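Local coordinates for periplasmic oligopeptide-binding protein (Burkholderia pseudomallei, PDB 3ZS6), which probably binds oligopeptides in the periplasm and delivers them to an ABC transporter for uptake into the cell, at residues N29-R41 / W169-L183. Numbering follows the deposited sequence.
Sequences NTIGLDLFEGLAR and WTRPKNIVSNGPYTL
At the C-terminal end of helix 26-35, the carbonyls of Asp34 and Leu35 meet the Ser177-Pro180 loop and Tyr181, the first residue of strand 181-187; the last carbonyls of a helix, without partners inside it, are met here by a loop more than a hundred residues away in sequence. Leu35 O is gripped twice, from opposite faces of its carbonyl plane: Gly179 N donates at 2.7 Å, and Ser177 OG at 3.0 Å. The hydroxyl gets there because OG sits between the backbone N and carbonyl carbon of Ser177 (chi1 70°). One residue earlier, Asp34 O accepts from Tyr181 N at 3.1 Å and lies in the plane of the Tyr181 ring, at its edge. The backbones come closest at Gly179, whose CA is 3.8 Å from that of Phe36; with no side chain, it brings its backbone right up against the helix end. Beyond the helix, the Asn178 side-chain amide bonds both the N and the O of Glu37. Its OD1 accepts from Glu37 N at 3.0 Å, with the donor above the carbonyl plane, while ND2 gives a nearly straight bond (167°) to a lone pair of Glu37 O at 3.0 Å. Both ends of the amide are thereby held, which fixes its rotation. The Glu37 carboxylate is bonded by Tyr200 OH and Trp201 NE1, and a water additionally bridges its OE1 to Asn178 O. Ser177 CB lies over one face of the Phe36 ring, 3.6 Å from its centroid in a CH-pi contact, and Phe36 CZ meets the edge of the Trp169 indole. Tyr213 and Ser499 hold the Asp34 carboxylate. One segment runs on into strand 40-42, beside strand 48-60, and the other into strand 181-187, beside strand 191-196, and the contact joins the two sheets.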
loop_
_atom_site.group_PDB
_atom_site.type_symbol
_atom_site.label_atom_id
_atom_site.label_comp_id
_atom_site.label_asym_id
_atom_site.label_seq_id
_atom_site.Cartn_x
_atom_site.Cartn_y
_atom_site.Cartn_z
ATOM N N ASN A 29 1.678 -4.758 -6.248
ATOM C CA ASN A 29 0.270 -5.123 -6.388
ATOM C C ASN A 29 -0.299 -4.805 -7.773
ATOM O O ASN A 29 -1.030 -5.610 -8.335
ATOM C CB ASN A 29 -0.585 -4.464 -5.302
ATOM C CG ASN A 29 -0.504 -5.199 -3.987
ATOM O OD1 ASN A 29 -1.340 -6.064 -3.689
ATOM N ND2 ASN A 29 0.495 -4.852 -3.176
ATOM N N THR A 30 0.037 -3.636 -8.314
ATOM C CA THR A 30 -0.467 -3.247 -9.638
ATOM C C THR A 30 0.031 -4.208 -10.716
ATOM O O THR A 30 -0.757 -4.747 -11.499
ATOM C CB THR A 30 -0.052 -1.816 -10.020
ATOM O OG1 THR A 30 -0.548 -0.887 -9.042
ATOM C CG2 THR A 30 -0.612 -1.458 -11.394
ATOM N N ILE A 31 1.341 -4.426 -10.759
ATOM C CA ILE A 31 1.906 -5.407 -11.686
ATOM C C ILE A 31 1.424 -6.843 -11.407
ATOM O O ILE A 31 0.973 -7.531 -12.314
ATOM C CB ILE A 31 3.436 -5.356 -11.692
ATOM C CG1 ILE A 31 3.904 -3.995 -12.211
ATOM C CG2 ILE A 31 4.013 -6.474 -12.571
ATOM C CD1 ILE A 31 5.410 -3.793 -12.151
ATOM N N GLY A 32 1.505 -7.283 -10.154
ATOM C CA GLY A 32 1.139 -8.648 -9.800
ATOM C C GLY A 32 -0.313 -9.025 -10.073
ATOM O O GLY A 32 -0.623 -10.196 -10.364
ATOM N N LEU A 33 -1.213 -8.047 -9.978
ATOM C CA LEU A 33 -2.637 -8.325 -10.174
ATOM C C LEU A 33 -3.032 -8.377 -11.653
ATOM O O LEU A 33 -4.111 -8.852 -11.998
ATOM C CB LEU A 33 -3.510 -7.337 -9.399
ATOM C CG LEU A 33 -3.488 -7.497 -7.873
ATOM C CD1 LEU A 33 -4.190 -6.326 -7.201
ATOM C CD2 LEU A 33 -4.118 -8.830 -7.418
ATOM N N ASP A 34 -2.157 -7.887 -12.527
ATOM C CA ASP A 34 -2.293 -8.157 -13.956
ATOM C C ASP A 34 -1.872 -9.614 -14.248
ATOM O O ASP A 34 -2.394 -10.241 -15.165
ATOM C CB ASP A 34 -1.423 -7.201 -14.786
ATOM C CG ASP A 34 -2.036 -5.813 -14.950
ATOM O OD1 ASP A 34 -3.199 -5.575 -14.536
ATOM O OD2 ASP A 34 -1.341 -4.954 -15.526
ATOM N N LEU A 35 -0.929 -10.147 -13.464
ATOM C CA LEU A 35 -0.400 -11.508 -13.688
ATOM C C LEU A 35 -1.142 -12.625 -12.935
ATOM O O LEU A 35 -1.167 -13.776 -13.391
ATOM C CB LEU A 35 1.089 -11.574 -13.333
ATOM C CG LEU A 35 2.041 -10.717 -14.176
ATOM C CD1 LEU A 35 3.423 -10.670 -13.535
ATOM C CD2 LEU A 35 2.122 -11.239 -15.625
ATOM N N PHE A 36 -1.731 -12.282 -11.789
ATOM C CA PHE A 36 -2.417 -13.254 -10.935
ATOM C C PHE A 36 -3.820 -12.773 -10.588
ATOM O O PHE A 36 -4.071 -11.573 -10.495
ATOM C CB PHE A 36 -1.660 -13.478 -9.620
ATOM C CG PHE A 36 -0.290 -14.083 -9.784
ATOM C CD1 PHE A 36 0.816 -13.278 -10.029
ATOM C CD2 PHE A 36 -0.107 -15.455 -9.665
ATOM C CE1 PHE A 36 2.089 -13.828 -10.160
ATOM C CE2 PHE A 36 1.158 -16.020 -9.801
ATOM C CZ PHE A 36 2.258 -15.207 -10.048
ATOM N N GLU A 37 -4.727 -13.718 -10.379
ATOM C CA GLU A 37 -6.100 -13.396 -10.012
ATOM C C GLU A 37 -6.489 -14.125 -8.744
ATOM O O GLU A 37 -6.356 -15.345 -8.662
ATOM C CB GLU A 37 -7.059 -13.812 -11.131
ATOM C CG GLU A 37 -8.530 -13.504 -10.827
ATOM C CD GLU A 37 -9.451 -13.994 -11.926
ATOM O OE1 GLU A 37 -9.418 -15.207 -12.235
ATOM O OE2 GLU A 37 -10.190 -13.161 -12.490
ATOM N N GLY A 38 -6.974 -13.378 -7.758
ATOM C CA GLY A 38 -7.393 -13.959 -6.495
ATOM C C GLY A 38 -8.852 -14.380 -6.526
ATOM O O GLY A 38 -9.470 -14.415 -7.595
ATOM N N LEU A 39 -9.404 -14.692 -5.355
ATOM C CA LEU A 39 -10.824 -15.040 -5.240
ATOM C C LEU A 39 -11.706 -13.941 -5.838
ATOM O O LEU A 39 -12.686 -14.219 -6.546
ATOM C CB LEU A 39 -11.197 -15.287 -3.773
ATOM C CG LEU A 39 -10.500 -16.490 -3.113
ATOM C CD1 LEU A 39 -10.723 -16.552 -1.586
ATOM C CD2 LEU A 39 -10.930 -17.802 -3.776
ATOM N N ALA A 40 -11.335 -12.696 -5.548
ATOM C CA ALA A 40 -12.043 -11.522 -6.040
ATOM C C ALA A 40 -11.069 -10.553 -6.720
ATOM O O ALA A 40 -9.850 -10.716 -6.621
ATOM C CB ALA A 40 -12.762 -10.829 -4.887
ATOM N N ARG A 41 -11.616 -9.547 -7.404
ATOM C CA ARG A 41 -10.821 -8.472 -7.999
ATOM C C ARG A 41 -11.416 -7.120 -7.611
ATOM O O ARG A 41 -12.598 -7.031 -7.272
ATOM C CB ARG A 41 -10.830 -8.548 -9.539
ATOM C CG ARG A 41 -10.252 -9.797 -10.170
ATOM C CD ARG A 41 -9.929 -9.547 -11.657
ATOM N NE ARG A 41 -11.055 -8.949 -12.380
ATOM C CZ ARG A 41 -11.072 -7.711 -12.873
ATOM N NH1 ARG A 41 -10.017 -6.913 -12.738
ATOM N NH2 ARG A 41 -12.153 -7.269 -13.512
ATOM N N TRP A 169 11.418 -19.081 -9.784
ATOM C CA TRP A 169 10.119 -19.446 -10.343
ATOM C C TRP A 169 9.401 -18.273 -11.014
ATOM O O TRP A 169 8.633 -18.471 -11.958
ATOM C CB TRP A 169 9.241 -20.193 -9.326
ATOM C CG TRP A 169 8.497 -19.350 -8.317
ATOM C CD1 TRP A 169 8.881 -19.065 -7.031
ATOM C CD2 TRP A 169 7.216 -18.739 -8.496
ATOM N NE1 TRP A 169 7.920 -18.301 -6.410
ATOM C CE2 TRP A 169 6.891 -18.082 -7.289
ATOM C CE3 TRP A 169 6.315 -18.675 -9.564
ATOM C CZ2 TRP A 169 5.701 -17.366 -7.123
ATOM C CZ3 TRP A 169 5.129 -17.967 -9.395
ATOM C CH2 TRP A 169 4.836 -17.325 -8.183
ATOM N N THR A 170 9.689 -17.054 -10.562
ATOM C CA THR A 170 9.079 -15.855 -11.149
ATOM C C THR A 170 9.797 -15.331 -12.394
ATOM O O THR A 170 9.360 -14.349 -12.994
ATOM C CB THR A 170 8.951 -14.692 -10.133
ATOM O OG1 THR A 170 10.238 -14.372 -9.594
ATOM C CG2 THR A 170 7.991 -15.064 -8.991
ATOM N N ARG A 171 10.899 -15.969 -12.781
ATOM C CA ARG A 171 11.549 -15.604 -14.039
ATOM C C ARG A 171 10.608 -15.904 -15.206
ATOM O O ARG A 171 9.875 -16.890 -15.182
ATOM C CB ARG A 171 12.880 -16.334 -14.214
ATOM C CG ARG A 171 13.944 -15.955 -13.193
ATOM C CD ARG A 171 15.250 -16.695 -13.462
ATOM N NE ARG A 171 16.068 -16.825 -12.258
ATOM C CZ ARG A 171 17.042 -15.988 -11.910
ATOM N NH1 ARG A 171 17.334 -14.943 -12.677
ATOM N NH2 ARG A 171 17.729 -16.197 -10.793
ATOM N N PRO A 172 10.617 -15.039 -16.227
ATOM C CA PRO A 172 9.714 -15.160 -17.379
ATOM C C PRO A 172 9.660 -16.578 -17.958
ATOM O O PRO A 172 8.600 -17.031 -18.395
ATOM C CB PRO A 172 10.321 -14.188 -18.390
ATOM C CG PRO A 172 10.946 -13.119 -17.532
ATOM C CD PRO A 172 11.459 -13.828 -16.302
ATOM N N LYS A 173 10.785 -17.280 -17.936
ATOM C CA LYS A 173 10.860 -18.592 -18.566
ATOM C C LYS A 173 10.316 -19.717 -17.680
ATOM O O LYS A 173 10.079 -20.828 -18.152
ATOM C CB LYS A 173 12.298 -18.888 -18.999
ATOM C CG LYS A 173 12.838 -17.878 -20.005
ATOM C CD LYS A 173 14.201 -18.289 -20.536
ATOM C CE LYS A 173 14.692 -17.333 -21.617
ATOM N NZ LYS A 173 15.955 -17.819 -22.251
ATOM N N ASN A 174 10.104 -19.419 -16.402
ATOM C CA ASN A 174 9.662 -20.425 -15.442
ATOM C C ASN A 174 8.258 -20.166 -14.908
ATOM O O ASN A 174 7.537 -21.100 -14.551
ATOM C CB ASN A 174 10.639 -20.487 -14.263
ATOM C CG ASN A 174 12.056 -20.809 -14.694
ATOM O OD1 ASN A 174 12.274 -21.473 -15.709
ATOM N ND2 ASN A 174 13.030 -20.342 -13.919
ATOM N N ILE A 175 7.879 -18.894 -14.852
ATOM C CA ILE A 175 6.699 -18.475 -14.106
ATOM C C ILE A 175 5.398 -19.106 -14.590
ATOM O O ILE A 175 5.169 -19.275 -15.791
ATOM C CB ILE A 175 6.546 -16.931 -14.094
ATOM C CG1 ILE A 175 5.508 -16.497 -13.055
ATOM C CG2 ILE A 175 6.169 -16.420 -15.477
ATOM C CD1 ILE A 175 5.327 -14.976 -12.965
ATOM N N VAL A 176 4.552 -19.460 -13.631
ATOM C CA VAL A 176 3.210 -19.948 -13.910
ATOM C C VAL A 176 2.264 -19.078 -13.105
ATOM O O VAL A 176 2.430 -18.936 -11.895
ATOM C CB VAL A 176 3.048 -21.410 -13.481
ATOM C CG1 VAL A 176 1.605 -21.867 -13.670
ATOM C CG2 VAL A 176 4.014 -22.306 -14.264
ATOM N N SER A 177 1.296 -18.468 -13.779
ATOM C CA SER A 177 0.393 -17.528 -13.124
ATOM C C SER A 177 -0.992 -17.627 -13.754
ATOM O O SER A 177 -1.150 -18.238 -14.807
ATOM C CB SER A 177 0.936 -16.095 -13.217
ATOM O OG SER A 177 0.876 -15.602 -14.545
ATOM N N ASN A 178 -1.997 -17.042 -13.114
ATOM C CA ASN A 178 -3.374 -17.302 -13.534
ATOM C C ASN A 178 -4.197 -16.070 -13.901
ATOM O O ASN A 178 -5.413 -16.176 -14.106
ATOM C CB ASN A 178 -4.110 -18.083 -12.447
ATOM C CG ASN A 178 -4.447 -17.220 -11.257
ATOM O OD1 ASN A 178 -3.623 -16.423 -10.804
ATOM N ND2 ASN A 178 -5.673 -17.351 -10.756
ATOM N N GLY A 179 -3.548 -14.910 -13.979
ATOM C CA GLY A 179 -4.250 -13.674 -14.292
ATOM C C GLY A 179 -4.512 -13.492 -15.778
ATOM O O GLY A 179 -4.262 -14.399 -16.567
ATOM N N PRO A 180 -4.997 -12.302 -16.171
ATOM C CA PRO A 180 -5.333 -12.033 -17.576
ATOM C C PRO A 180 -4.097 -11.886 -18.472
ATOM O O PRO A 180 -4.241 -11.937 -19.695
ATOM C CB PRO A 180 -6.110 -10.715 -17.507
ATOM C CG PRO A 180 -5.633 -10.061 -16.229
ATOM C CD PRO A 180 -5.355 -11.182 -15.281
ATOM N N TYR A 181 -2.918 -11.712 -17.872
ATOM C CA TYR A 181 -1.670 -11.537 -18.620
ATOM C C TYR A 181 -0.588 -12.524 -18.184
ATOM O O TYR A 181 -0.580 -12.988 -17.046
ATOM C CB TYR A 181 -1.155 -10.085 -18.498
ATOM C CG TYR A 181 -2.148 -9.096 -19.051
ATOM C CD1 TYR A 181 -2.134 -8.750 -20.401
ATOM C CD2 TYR A 181 -3.140 -8.547 -18.237
ATOM C CE1 TYR A 181 -3.068 -7.868 -20.922
ATOM C CE2 TYR A 181 -4.072 -7.660 -18.745
ATOM C CZ TYR A 181 -4.033 -7.329 -20.090
ATOM O OH TYR A 181 -4.962 -6.452 -20.597
ATOM N N THR A 182 0.309 -12.858 -19.106
ATOM C CA THR A 182 1.462 -13.680 -18.784
ATOM C C THR A 182 2.726 -12.866 -19.025
ATOM O O THR A 182 2.791 -12.063 -19.962
ATOM C CB THR A 182 1.537 -14.959 -19.650
ATOM O OG1 THR A 182 1.752 -14.600 -21.019
ATOM C CG2 THR A 182 0.254 -15.773 -19.532
ATOM N N LEU A 183 3.731 -13.103 -18.191
ATOM C CA LEU A 183 4.964 -12.335 -18.226
ATOM C C LEU A 183 5.828 -12.729 -19.415
ATOM O O LEU A 183 6.176 -13.899 -19.571
ATOM C CB LEU A 183 5.740 -12.557 -16.926
ATOM C CG LEU A 183 7.015 -11.738 -16.727
ATOM C CD1 LEU A 183 6.666 -10.264 -16.609
ATOM C CD2 LEU A 183 7.762 -12.225 -15.490
HETATM O O HOH W 1 -7.830 -17.145 -13.158
#